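Local coordinates for protein putative malic enzyme ((S)-malate:NAD+ oxidoreductase (decarboxylating)) (Streptococcus pyogenes, PDB 2A9F) that probably catalyses the NAD-dependent oxidative decarboxylation of (S)-malate with the help of a divalent metal ion such as magnesium or manganese, at residues 64-69 and 328-333; 185-190 and 211-216; 87-92 and 107-112; 167-172 and 347-352; 180-185 and 305-310. All coordinates share one frame; numbering follows the deposited sequence.

Interaction 1: 64-69 and 328-333; sequences KKNTVA and IFRGAL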
# COMPACT_ATOMS: atom_id res chain seq x y z
N LYS A 64 -5.28 -2.18 -9.49
CA LYS A 64 -6.34 -1.33 -8.96
C LYS A 64 -7.67 -2.09 -9.08
O LYS A 64 -8.64 -1.84 -8.35
CB LYS A 64 -6.42 -0.02 -9.77
CG LYS A 64 -7.48 0.96 -9.29
CD LYS A 64 -7.62 2.12 -10.27
CE LYS A 64 -8.61 3.17 -9.77
NZ LYS A 64 -8.12 3.86 -8.54
N LYS A 65 -7.70 -3.02 -10.03
CA LYS A 65 -8.85 -3.86 -10.34
C LYS A 65 -9.40 -4.69 -9.17
O LYS A 65 -10.62 -4.83 -9.01
CB LYS A 65 -8.46 -4.79 -11.49
CG LYS A 65 -9.59 -5.63 -12.05
CD LYS A 65 -9.15 -6.51 -13.23
CE LYS A 65 -10.30 -7.42 -13.69
NZ LYS A 65 -9.88 -8.53 -14.62
N ASN A 66 -8.50 -5.23 -8.36
CA ASN A 66 -8.88 -6.11 -7.24
C ASN A 66 -8.23 -5.77 -5.88
O ASN A 66 -8.35 -6.54 -4.92
CB ASN A 66 -8.54 -7.55 -7.63
CG ASN A 66 -9.14 -8.58 -6.70
OD1 ASN A 66 -10.34 -8.56 -6.45
ND2 ASN A 66 -8.31 -9.48 -6.19
N THR A 67 -7.56 -4.62 -5.79
CA THR A 67 -6.93 -4.28 -4.53
C THR A 67 -7.52 -3.10 -3.78
O THR A 67 -7.71 -2.02 -4.30
CB THR A 67 -5.40 -4.02 -4.67
OG1 THR A 67 -5.19 -2.68 -5.12
CG2 THR A 67 -4.76 -5.01 -5.64
N VAL A 68 -7.80 -3.35 -2.51
CA VAL A 68 -8.35 -2.34 -1.64
C VAL A 68 -7.33 -2.05 -0.56
O VAL A 68 -6.50 -2.89 -0.21
CB VAL A 68 -9.66 -2.84 -1.00
CG1 VAL A 68 -10.15 -1.84 0.01
CG2 VAL A 68 -10.72 -3.02 -2.07
N ALA A 69 -7.38 -0.83 -0.04
CA ALA A 69 -6.48 -0.47 1.02
C ALA A 69 -7.26 -0.47 2.34
O ALA A 69 -8.42 -0.08 2.40
CB ALA A 69 -5.89 0.91 0.75
N ILE A 328 -19.31 -6.89 0.03
CA ILE A 328 -19.59 -5.54 -0.43
C ILE A 328 -18.52 -4.96 -1.34
O ILE A 328 -18.83 -4.31 -2.34
CB ILE A 328 -19.79 -4.58 0.76
CG1 ILE A 328 -20.85 -5.15 1.70
CG2 ILE A 328 -20.24 -3.20 0.26
CD1 ILE A 328 -21.06 -4.32 2.91
N PHE A 329 -17.25 -5.18 -1.00
CA PHE A 329 -16.19 -4.68 -1.86
C PHE A 329 -16.01 -5.59 -3.07
O PHE A 329 -15.66 -5.11 -4.15
CB PHE A 329 -14.85 -4.57 -1.13
CG PHE A 329 -14.71 -3.33 -0.29
CD1 PHE A 329 -15.02 -3.36 1.07
CD2 PHE A 329 -14.25 -2.15 -0.85
CE1 PHE A 329 -14.86 -2.24 1.85
CE2 PHE A 329 -14.10 -1.01 -0.07
CZ PHE A 329 -14.40 -1.06 1.28
N ARG A 330 -16.23 -6.89 -2.88
CA ARG A 330 -16.09 -7.81 -4.00
C ARG A 330 -17.13 -7.39 -5.04
O ARG A 330 -16.82 -7.28 -6.23
CB ARG A 330 -16.29 -9.27 -3.57
CG ARG A 330 -16.54 -10.24 -4.74
CD ARG A 330 -15.60 -9.98 -5.91
NE ARG A 330 -14.22 -10.36 -5.61
CZ ARG A 330 -13.16 -9.83 -6.22
NH1 ARG A 330 -13.32 -8.92 -7.14
NH2 ARG A 330 -11.94 -10.23 -5.89
N GLY A 331 -18.35 -7.13 -4.57
CA GLY A 331 -19.42 -6.70 -5.46
C GLY A 331 -19.15 -5.34 -6.07
O GLY A 331 -19.39 -5.12 -7.25
N ALA A 332 -18.63 -4.43 -5.25
CA ALA A 332 -18.31 -3.07 -5.69
C ALA A 332 -17.16 -3.06 -6.71
O ALA A 332 -17.21 -2.33 -7.70
CB ALA A 332 -17.94 -2.23 -4.48
N LEU A 333 -16.13 -3.86 -6.43
CA LEU A 333 -14.96 -3.99 -7.30
C LEU A 333 -15.39 -4.55 -8.65
O LEU A 333 -15.04 -4.02 -9.70
CB LEU A 333 -13.94 -4.94 -6.67
CG LEU A 333 -12.59 -4.43 -6.12
CD1 LEU A 333 -12.52 -2.91 -6.12
CD2 LEU A 333 -12.38 -5.01 -4.72
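Asn-66 and Val-68 meet Arg-330, Phe-329 and Leu-333 where helix 325-335, from the NAD-binding part of the malic enzyme chain, lies against strand 67-72 of the four-stranded parallel sheet of the N-terminal part. One polar pair sits at the outer end. The guanidinium of Arg-330 offers its NH2 to OD1 of Asn-66 in a hydrogen bond with an N-H...O angle of 142°; the modelled length, 2.4 Å from NH2 to OD1, is doubtfully short. Amide and guanidinium planes are nearly coplanar, so the two groups meet edge to edge. Arg-330 reaches there because its chain bends at chi2 (44°) and chi3 (70°). Both partners are held elsewhere too: ND2 of Asn-66 bonds Gly-104 O and Asp-106 OD2, and NH1 of Arg-330 makes a salt bridge with Asp-334.

The rest is apolar. Val-68 sets CG2 against two helix side chains, touching Leu-333 CD2 at 3.7 Å and Phe-329 CD2 at 3.8 Å, while its CG1 lies 4.0 Å from Phe-329 CE2. The Phe-329 ring, crossed by Val-68 at about a right angle, also stacks edge-to-face with Phe-99. Leu-333 closes the contact from the helix side, its CG lying 3.5 Å from the backbone O of Lys-65.

Interaction 2: 185-190 and 211-216; sequences SLDEVS and GATKVT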
# COMPACT_ATOMS: atom_id res chain seq x y z
N SER A 185 -44.34 -7.43 9.17
CA SER A 185 -43.63 -6.80 8.07
C SER A 185 -42.74 -5.70 8.63
O SER A 185 -42.76 -5.42 9.83
CB SER A 185 -44.60 -6.20 7.05
OG SER A 185 -43.91 -5.58 5.97
N LEU A 186 -41.95 -5.08 7.76
CA LEU A 186 -41.06 -4.01 8.18
C LEU A 186 -41.83 -2.68 8.20
O LEU A 186 -41.32 -1.66 8.67
CB LEU A 186 -39.87 -3.93 7.22
CG LEU A 186 -38.69 -3.02 7.59
CD1 LEU A 186 -38.10 -3.43 8.94
CD2 LEU A 186 -37.64 -3.11 6.49
N ASP A 187 -43.06 -2.71 7.70
CA ASP A 187 -43.91 -1.52 7.65
C ASP A 187 -44.98 -1.62 8.72
O ASP A 187 -45.86 -0.78 8.79
CB ASP A 187 -44.61 -1.40 6.30
CG ASP A 187 -43.65 -1.54 5.13
OD1 ASP A 187 -43.06 -0.51 4.71
OD2 ASP A 187 -43.48 -2.68 4.63
N GLU A 188 -44.90 -2.67 9.53
CA GLU A 188 -45.86 -2.88 10.60
C GLU A 188 -45.09 -2.84 11.91
O GLU A 188 -45.66 -2.88 13.00
CB GLU A 188 -46.53 -4.25 10.47
CG GLU A 188 -47.18 -4.56 9.13
CD GLU A 188 -47.70 -5.99 9.04
OE1 GLU A 188 -48.59 -6.36 9.85
OE2 GLU A 188 -47.21 -6.76 8.18
N VAL A 189 -43.77 -2.78 11.80
CA VAL A 189 -42.94 -2.77 13.00
C VAL A 189 -42.66 -1.41 13.61
O VAL A 189 -42.45 -0.42 12.90
CB VAL A 189 -41.59 -3.49 12.74
CG1 VAL A 189 -41.80 -5.01 12.67
CG2 VAL A 189 -40.98 -2.98 11.45
N SER A 190 -42.69 -1.38 14.93
CA SER A 190 -42.40 -0.18 15.70
C SER A 190 -40.96 -0.39 16.16
O SER A 190 -40.69 -1.20 17.06
CB SER A 190 -43.33 -0.07 16.90
OG SER A 190 -43.17 -1.18 17.75
N GLY A 211 -37.47 0.06 4.17
CA GLY A 211 -38.91 -0.18 4.23
C GLY A 211 -39.56 0.40 5.48
O GLY A 211 -40.56 1.10 5.38
N ALA A 212 -38.98 0.10 6.64
CA ALA A 212 -39.46 0.56 7.94
C ALA A 212 -40.35 1.81 7.88
O ALA A 212 -39.94 2.85 7.36
CB ALA A 212 -38.28 0.81 8.89
N THR A 213 -41.55 1.68 8.42
CA THR A 213 -42.54 2.76 8.45
C THR A 213 -42.45 3.64 9.70
O THR A 213 -42.45 4.87 9.61
CB THR A 213 -43.98 2.18 8.39
OG1 THR A 213 -44.19 1.53 7.13
CG2 THR A 213 -45.01 3.28 8.58
N LYS A 214 -42.36 3.01 10.87
CA LYS A 214 -42.29 3.76 12.11
C LYS A 214 -41.06 3.52 12.98
O LYS A 214 -40.92 2.49 13.63
CB LYS A 214 -43.57 3.51 12.91
CG LYS A 214 -44.22 2.14 12.71
CD LYS A 214 -45.62 2.14 13.36
CE LYS A 214 -46.42 0.87 13.07
NZ LYS A 214 -46.14 -0.24 14.03
N VAL A 215 -40.17 4.52 12.99
CA VAL A 215 -38.93 4.46 13.77
C VAL A 215 -38.87 5.67 14.72
O VAL A 215 -39.08 6.80 14.30
CB VAL A 215 -37.67 4.52 12.84
CG1 VAL A 215 -36.39 4.54 13.67
CG2 VAL A 215 -37.66 3.35 11.89
N THR A 216 -38.61 5.42 16.00
CA THR A 216 -38.48 6.50 16.97
C THR A 216 -37.04 6.50 17.45
O THR A 216 -36.55 5.49 17.96
CB THR A 216 -39.40 6.33 18.20
OG1 THR A 216 -40.77 6.50 17.81
CG2 THR A 216 -39.06 7.37 19.26
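The beta-alpha-beta unit that opens the Rossmann-type NAD-binding fold, strand 190-194, helix 198-210 and strand 214-219, is joined here where its two strands begin: Leu-186 and Asp-187, in the loop leading to the first strand, meet Gly-211 to Thr-213 in the turn, while Lys-214, at the start of the second strand, reaches Glu-188 and Val-189. Gly-211 leaves the helix with phi at 136°, and its CA lies 3.9 Å from Leu-186 CD2. Leu-186 has its CG anti to the backbone N (chi1 -170°), which carries the isopropyl group over the start of the turn, with CG 3.3 Å from Ala-212 N. Leu-186 also packs on Ile-175, Phe-176 and Leu-179 of helix 162-180.

Leu-186 O receives a nearly straight CA-H...O contact from Ala-212 CA at 3.0 Å, and a weak hydrogen bond from Thr-213 N. The hydroxyl OG1 of Thr-213 donates, also weakly, to Asp-187 O at 3.3 Å, so the two loops are stitched by light bonds near the surface. Ser-190 OG finds its partners elsewhere in the same chain, Ile-261 N and Ala-259 O.

Lys-214 lies across the loop. Its CG passes 3.1 Å from Val-189 O, and the chain bends only at its last torsion. NZ then bonds Glu-188 O at 2.9 Å, coming from above the carbonyl plane, 68° out of it.

Interaction 3: 87-92 and 107-112; sequences AAMPVM and AIPIVL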
# COMPACT_ATOMS: atom_id res chain seq x y z
N ALA A 87 1.38 -0.36 16.17
CA ALA A 87 0.64 -1.30 17.01
C ALA A 87 -0.67 -1.74 16.35
O ALA A 87 -1.21 -2.80 16.66
CB ALA A 87 0.35 -0.68 18.37
N ALA A 88 -1.18 -0.92 15.44
CA ALA A 88 -2.41 -1.23 14.75
C ALA A 88 -2.21 -2.25 13.60
O ALA A 88 -3.09 -3.08 13.34
CB ALA A 88 -3.03 0.05 14.18
N MET A 89 -1.05 -2.18 12.95
CA MET A 89 -0.74 -3.04 11.82
C MET A 89 -1.21 -4.50 11.92
O MET A 89 -1.84 -5.01 10.99
CB MET A 89 0.76 -2.96 11.52
CG MET A 89 1.13 -3.20 10.04
SD MET A 89 0.74 -1.89 8.85
CE MET A 89 -0.92 -1.72 9.01
N PRO A 90 -0.95 -5.18 13.06
CA PRO A 90 -1.39 -6.57 13.21
C PRO A 90 -2.88 -6.72 12.89
O PRO A 90 -3.29 -7.70 12.27
CB PRO A 90 -1.09 -6.88 14.68
CG PRO A 90 0.09 -6.06 14.94
CD PRO A 90 -0.25 -4.74 14.27
N VAL A 91 -3.68 -5.75 13.32
CA VAL A 91 -5.11 -5.79 13.08
C VAL A 91 -5.49 -5.45 11.63
O VAL A 91 -6.37 -6.08 11.05
CB VAL A 91 -5.85 -4.82 14.03
CG1 VAL A 91 -7.33 -4.78 13.70
CG2 VAL A 91 -5.63 -5.25 15.46
N MET A 92 -4.81 -4.48 11.04
CA MET A 92 -5.11 -4.11 9.66
C MET A 92 -4.66 -5.21 8.69
O MET A 92 -5.31 -5.46 7.68
CB MET A 92 -4.42 -2.78 9.33
CG MET A 92 -4.77 -1.66 10.34
SD MET A 92 -6.54 -1.45 10.51
CE MET A 92 -6.77 -1.84 12.18
N ALA A 107 -6.13 -6.92 -0.37
CA ALA A 107 -6.15 -5.77 0.53
C ALA A 107 -4.76 -5.52 1.11
O ALA A 107 -4.11 -6.44 1.59
CB ALA A 107 -7.18 -6.01 1.66
N ILE A 108 -4.33 -4.26 1.05
CA ILE A 108 -3.04 -3.82 1.55
C ILE A 108 -3.26 -3.08 2.88
O ILE A 108 -3.99 -2.10 2.92
CB ILE A 108 -2.37 -2.78 0.57
CG1 ILE A 108 -2.30 -3.33 -0.85
CG2 ILE A 108 -0.97 -2.42 1.06
CD1 ILE A 108 -1.39 -4.50 -1.02
N PRO A 109 -2.66 -3.54 3.98
CA PRO A 109 -2.88 -2.81 5.23
C PRO A 109 -1.98 -1.57 5.27
O PRO A 109 -0.80 -1.65 4.93
CB PRO A 109 -2.53 -3.84 6.29
CG PRO A 109 -1.47 -4.63 5.64
CD PRO A 109 -1.95 -4.81 4.22
N ILE A 110 -2.53 -0.42 5.66
CA ILE A 110 -1.76 0.82 5.70
C ILE A 110 -2.08 1.71 6.90
O ILE A 110 -3.23 2.14 7.08
CB ILE A 110 -1.98 1.66 4.42
CG1 ILE A 110 -1.31 0.98 3.25
CG2 ILE A 110 -1.38 3.04 4.59
CD1 ILE A 110 -1.53 1.68 1.93
N VAL A 111 -1.06 1.98 7.71
CA VAL A 111 -1.24 2.81 8.89
C VAL A 111 -0.42 4.09 8.80
O VAL A 111 0.77 4.04 8.55
CB VAL A 111 -0.84 2.05 10.17
CG1 VAL A 111 -1.85 0.96 10.46
CG2 VAL A 111 0.56 1.46 10.02
N LEU A 112 -1.06 5.23 8.99
CA LEU A 112 -0.34 6.50 8.92
C LEU A 112 -0.29 7.17 10.29
O LEU A 112 -1.27 7.12 11.04
CB LEU A 112 -1.00 7.44 7.92
CG LEU A 112 -2.32 7.02 7.25
CD1 LEU A 112 -3.42 7.99 7.61
CD2 LEU A 112 -2.13 7.00 5.76
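Met-89 folds its thioether over Val-111 within a beta-alpha-beta crossover, in which helix 85-102 links strand 67-72 to its parallel neighbour 106-111. The helix runs back almost antiparallel to the strand it precedes: the axes of segments 87-92 and 107-111 lie 7.8 Å apart, at 162°. CG of Met-89 stands anti to the backbone N, and bends at the next two torsions curl SD to within 3.6 Å of Val-111 CG2. The terminal methyl CE lies 3.8 Å from Pro-109 CB; its still closer modelled approach to Val-111 CG1 is doubtful.

Met-92, one turn on, faces the same two strand residues from another side. Its CB sits 3.7 Å from Pro-109 CB, and its CG 3.9 Å from Val-111 CG1, after which the chain turns away toward Val-70, Ser-72 and Asp-138. Asp-138 is a ligand of the bound magnesium ion, so this apolar layer borders the metal site. Ala-88 completes the cluster, CB against Val-111 CG1 at 4.0 Å.

The helix is kinked at Pro-90: the N atoms of residues 90 and 91 lack the regular bond to the residue four back, and Val-91 N turns to Ala-88 O instead, which also accepts Met-92 N. The second subunit reaches the strand as well: Thr-130 OG1 of that subunit is hydrogen-bonded to Val-111 N. On the side facing the helix, Pro-109 CB rests 3.5 Å from Met-92 O.

Interaction 4: 167-172 and 347-352; sequences TAIVVL and AAAKGI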
# COMPACT_ATOMS: atom_id res chain seq x y z
N THR A 167 -21.47 -3.40 11.05
CA THR A 167 -22.41 -4.12 11.89
C THR A 167 -23.82 -3.67 11.57
O THR A 167 -24.77 -4.43 11.73
CB THR A 167 -22.13 -3.88 13.38
OG1 THR A 167 -22.16 -2.47 13.65
CG2 THR A 167 -20.78 -4.46 13.75
N ALA A 168 -23.95 -2.43 11.11
CA ALA A 168 -25.24 -1.87 10.76
C ALA A 168 -25.89 -2.76 9.71
O ALA A 168 -27.05 -3.14 9.84
CB ALA A 168 -25.07 -0.46 10.20
N ILE A 169 -25.11 -3.10 8.69
CA ILE A 169 -25.58 -3.95 7.60
C ILE A 169 -25.91 -5.35 8.08
O ILE A 169 -26.75 -6.03 7.50
CB ILE A 169 -24.53 -4.08 6.49
CG1 ILE A 169 -24.10 -2.70 6.01
CG2 ILE A 169 -25.10 -4.85 5.33
CD1 ILE A 169 -22.75 -2.70 5.36
N VAL A 170 -25.23 -5.80 9.13
CA VAL A 170 -25.49 -7.13 9.63
C VAL A 170 -26.68 -7.09 10.57
O VAL A 170 -27.40 -8.08 10.73
CB VAL A 170 -24.26 -7.70 10.36
CG1 VAL A 170 -24.56 -9.10 10.89
CG2 VAL A 170 -23.09 -7.75 9.39
N VAL A 171 -26.89 -5.94 11.19
CA VAL A 171 -28.02 -5.78 12.09
C VAL A 171 -29.27 -5.69 11.22
O VAL A 171 -30.32 -6.24 11.55
CB VAL A 171 -27.89 -4.52 12.94
CG1 VAL A 171 -29.20 -4.25 13.70
CG2 VAL A 171 -26.74 -4.70 13.94
N LEU A 172 -29.13 -5.03 10.08
CA LEU A 172 -30.23 -4.89 9.16
C LEU A 172 -30.60 -6.25 8.59
O LEU A 172 -31.78 -6.52 8.33
CB LEU A 172 -29.84 -3.94 8.02
CG LEU A 172 -30.99 -3.47 7.13
CD1 LEU A 172 -32.15 -2.98 7.99
CD2 LEU A 172 -30.51 -2.36 6.22
N ALA A 347 -28.74 -4.12 -0.07
CA ALA A 347 -28.60 -5.25 -0.97
C ALA A 347 -27.78 -6.29 -0.22
O ALA A 347 -28.16 -7.47 -0.14
CB ALA A 347 -27.88 -4.83 -2.23
N ALA A 348 -26.67 -5.85 0.36
CA ALA A 348 -25.80 -6.74 1.13
C ALA A 348 -26.56 -7.40 2.26
O ALA A 348 -26.37 -8.58 2.54
CB ALA A 348 -24.61 -5.96 1.68
N ALA A 349 -27.44 -6.64 2.91
CA ALA A 349 -28.22 -7.17 4.03
C ALA A 349 -29.17 -8.29 3.62
O ALA A 349 -29.34 -9.25 4.36
CB ALA A 349 -29.00 -6.05 4.69
N LYS A 350 -29.80 -8.16 2.46
CA LYS A 350 -30.71 -9.20 2.01
C LYS A 350 -29.91 -10.45 1.66
O LYS A 350 -30.28 -11.56 2.07
CB LYS A 350 -31.51 -8.73 0.79
CG LYS A 350 -32.67 -7.80 1.13
CD LYS A 350 -33.25 -7.17 -0.13
CE LYS A 350 -34.42 -6.25 0.20
NZ LYS A 350 -34.93 -5.55 -1.00
N GLY A 351 -28.82 -10.26 0.93
CA GLY A 351 -27.95 -11.36 0.55
C GLY A 351 -27.57 -12.13 1.80
O GLY A 351 -27.76 -13.34 1.89
N ILE A 352 -27.03 -11.41 2.77
CA ILE A 352 -26.66 -12.04 4.03
C ILE A 352 -27.89 -12.79 4.56
O ILE A 352 -27.78 -13.94 5.01
CB ILE A 352 -26.22 -10.98 5.07
CG1 ILE A 352 -24.86 -10.41 4.69
CG2 ILE A 352 -26.19 -11.58 6.46
CD1 ILE A 352 -24.19 -9.64 5.82
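Ile-169 lays its CG2 methyl into the step between two alanines of helix 342-354. That methyl stands anti to the backbone N, with CG1 at chi1 -54°, so CG2 and not the longer CG1 branch faces the partner helix: it lies 3.8 Å from Ala-348 CB and equally far from Ala-349 N. The longer branch instead turns toward Ile-328 of helix 325-335, which Ala-348 also touches.

Ala-349 answers from the other helix. Its CB presses onto the backbone of helix 162-180, 3.6 Å from Ile-169 O, and has Leu-172 CB beside it at 4.0 Å. Leu-172 meets the alanine chiefly with the root of its side chain, CB and CG. With a single methyl between the backbones, the CA atoms of Ile-169 and Ala-349 come within 5.5 Å of each other, the nearest pair.

Val-170 and Ile-352 form a second apolar pair beside these. They cross at about a right angle, the tip CD1 of Ile-352 reaching CG2 of Val-170 at 4.2 Å. Ile-352 also touches Ala-173 of helix 162-180 and Val-375 of helix 373-379. Val-170 lies about 5 Å, side chain to side chain, from Asn-320, a predicted malate-binding residue.

The axes of the two short helical segments cross at -52°, 8.3 Å apart, an angle consistent with the classic ridges-into-grooves packing of two alpha-helices, used here within the NAD-binding part of the fold.

Interaction 5: 180-185 and 305-310; sequences KLLKKS and AYIVGT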
# COMPACT_ATOMS: atom_id res chain seq x y z
N LYS A 180 -39.32 -12.32 9.63
CA LYS A 180 -39.82 -13.63 9.23
C LYS A 180 -40.41 -14.50 10.34
O LYS A 180 -41.58 -14.90 10.26
CB LYS A 180 -38.70 -14.42 8.54
CG LYS A 180 -38.29 -13.89 7.19
CD LYS A 180 -39.44 -13.94 6.20
CE LYS A 180 -38.94 -13.66 4.78
NZ LYS A 180 -37.97 -14.70 4.29
N LEU A 181 -39.61 -14.80 11.37
CA LEU A 181 -40.09 -15.66 12.45
C LEU A 181 -40.97 -14.98 13.48
O LEU A 181 -41.07 -15.43 14.62
CB LEU A 181 -38.91 -16.36 13.15
CG LEU A 181 -37.87 -15.59 13.96
CD1 LEU A 181 -36.77 -16.55 14.44
CD2 LEU A 181 -37.28 -14.50 13.11
N LEU A 182 -41.61 -13.89 13.07
CA LEU A 182 -42.52 -13.16 13.95
C LEU A 182 -43.85 -13.02 13.22
O LEU A 182 -44.90 -12.86 13.83
CB LEU A 182 -41.94 -11.78 14.29
CG LEU A 182 -41.43 -11.65 15.73
CD1 LEU A 182 -40.39 -12.71 15.99
CD2 LEU A 182 -40.86 -10.26 15.97
N LYS A 183 -43.77 -13.09 11.89
CA LYS A 183 -44.93 -12.98 11.01
C LYS A 183 -45.38 -11.54 10.88
O LYS A 183 -46.56 -11.26 10.73
CB LYS A 183 -46.10 -13.83 11.52
CG LYS A 183 -46.21 -15.21 10.87
CD LYS A 183 -44.96 -16.05 11.09
CE LYS A 183 -45.15 -17.45 10.53
NZ LYS A 183 -45.47 -17.43 9.08
N LYS A 184 -44.42 -10.62 10.93
CA LYS A 184 -44.73 -9.20 10.81
C LYS A 184 -43.96 -8.62 9.63
O LYS A 184 -43.04 -9.25 9.12
CB LYS A 184 -44.33 -8.49 12.10
CG LYS A 184 -44.85 -9.18 13.36
CD LYS A 184 -44.37 -8.51 14.66
CE LYS A 184 -44.89 -9.26 15.89
NZ LYS A 184 -44.34 -8.73 17.17
N SER A 185 -44.34 -7.43 9.17
CA SER A 185 -43.63 -6.80 8.07
C SER A 185 -42.74 -5.70 8.63
O SER A 185 -42.76 -5.42 9.83
CB SER A 185 -44.60 -6.20 7.05
OG SER A 185 -43.91 -5.58 5.97
N ALA A 305 -37.98 -11.33 26.25
CA ALA A 305 -37.56 -11.08 24.88
C ALA A 305 -37.66 -12.35 24.05
O ALA A 305 -37.44 -13.45 24.56
CB ALA A 305 -36.14 -10.54 24.86
N TYR A 306 -37.97 -12.20 22.77
CA TYR A 306 -38.08 -13.35 21.87
C TYR A 306 -36.78 -13.58 21.10
O TYR A 306 -36.45 -14.71 20.72
CB TYR A 306 -39.22 -13.13 20.87
CG TYR A 306 -39.40 -14.28 19.91
CD1 TYR A 306 -39.83 -15.53 20.35
CD2 TYR A 306 -39.14 -14.11 18.55
CE1 TYR A 306 -40.02 -16.58 19.46
CE2 TYR A 306 -39.32 -15.16 17.65
CZ TYR A 306 -39.76 -16.39 18.11
OH TYR A 306 -39.94 -17.43 17.22
N ILE A 307 -36.05 -12.49 20.86
CA ILE A 307 -34.78 -12.57 20.14
C ILE A 307 -33.78 -11.59 20.75
O ILE A 307 -34.13 -10.48 21.13
CB ILE A 307 -34.95 -12.23 18.65
CG1 ILE A 307 -35.91 -13.22 17.99
CG2 ILE A 307 -33.60 -12.27 17.96
CD1 ILE A 307 -36.10 -13.01 16.48
N VAL A 308 -32.53 -12.03 20.86
CA VAL A 308 -31.47 -11.21 21.41
C VAL A 308 -30.18 -11.38 20.62
O VAL A 308 -29.75 -12.50 20.34
CB VAL A 308 -31.16 -11.55 22.86
CG1 VAL A 308 -30.04 -10.66 23.35
CG2 VAL A 308 -32.40 -11.36 23.71
N GLY A 309 -29.58 -10.26 20.26
CA GLY A 309 -28.34 -10.31 19.51
C GLY A 309 -27.40 -9.28 20.06
O GLY A 309 -27.83 -8.24 20.54
N THR A 310 -26.11 -9.58 20.02
CA THR A 310 -25.10 -8.66 20.49
C THR A 310 -23.91 -8.75 19.56
O THR A 310 -24.00 -9.33 18.49
CB THR A 310 -24.63 -9.03 21.90
OG1 THR A 310 -23.85 -10.23 21.84
CG2 THR A 310 -25.81 -9.23 22.80
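Leu-181, the first residue beyond helix 162-180, leans on Tyr-306 and Ile-307 at the start of strand 307-310, the outermost strand of the Rossmann-type sheet within this chain. From its CB, which points to the strand, the side chain turns into the position between the backbone N and the carbonyl carbon (chi1 67°), sending CG toward Tyr-306 and Ile-307. CG lies 4.0 Å from both Tyr-306 CE2 and Ile-307 CD1. Beyond it both branches approach Ile-307: CD1 is 4.1 Å from Ile-307 CD1, and CD2 is slightly nearer. The leucine and the isoleucine thus reach for each other tip to tip.

Leu-182 follows alongside Tyr-306, the two side chains sliding past each other in opposite directions. Its CD1 comes up obliquely on the CD2 and CE2 side of the ring, though the modelled closeness there is doubtful. The same ring takes part in a cation-pi contact with Arg-282, and Leu-182 touches both Arg-282 and Val-284.

The contact is thus apolar packing between a helix end and a sheet edge, partly buried and far from the metal and malate sites. The turn itself is held by Lys-183 N bonded to Lys-180 O at 3.3 Å. At its inner limit, Leu-182 CD1 stands 4.3 Å from Ile-307 CD1.

Overall arrangement
Interactions 3 and 4 are buried and wholly apolar, the first packing a helix on a strand, the second a helix on a helix. Interaction 1 is partly buried, ties the N-terminal and NAD-binding parts together, and adds a polar pair to its apolar packing. It touches both: Val-68 O approaches Ile-108 N at 2.9 Å, probably a hydrogen bond, between adjacent strands, and Ile-328 packs on Ile-169 and Ala-348. In the NAD-binding sheet, interaction 2 lies where two inner strands begin, interaction 5 at the edge strand; they share Ser-185. Interaction 2 mixes weak backbone and hydroxyl bonds, one lysine bond and leucine packing, whereas interaction 5 joins side chains. Helix 162-180, part of interaction 4, leads into the loop used by both.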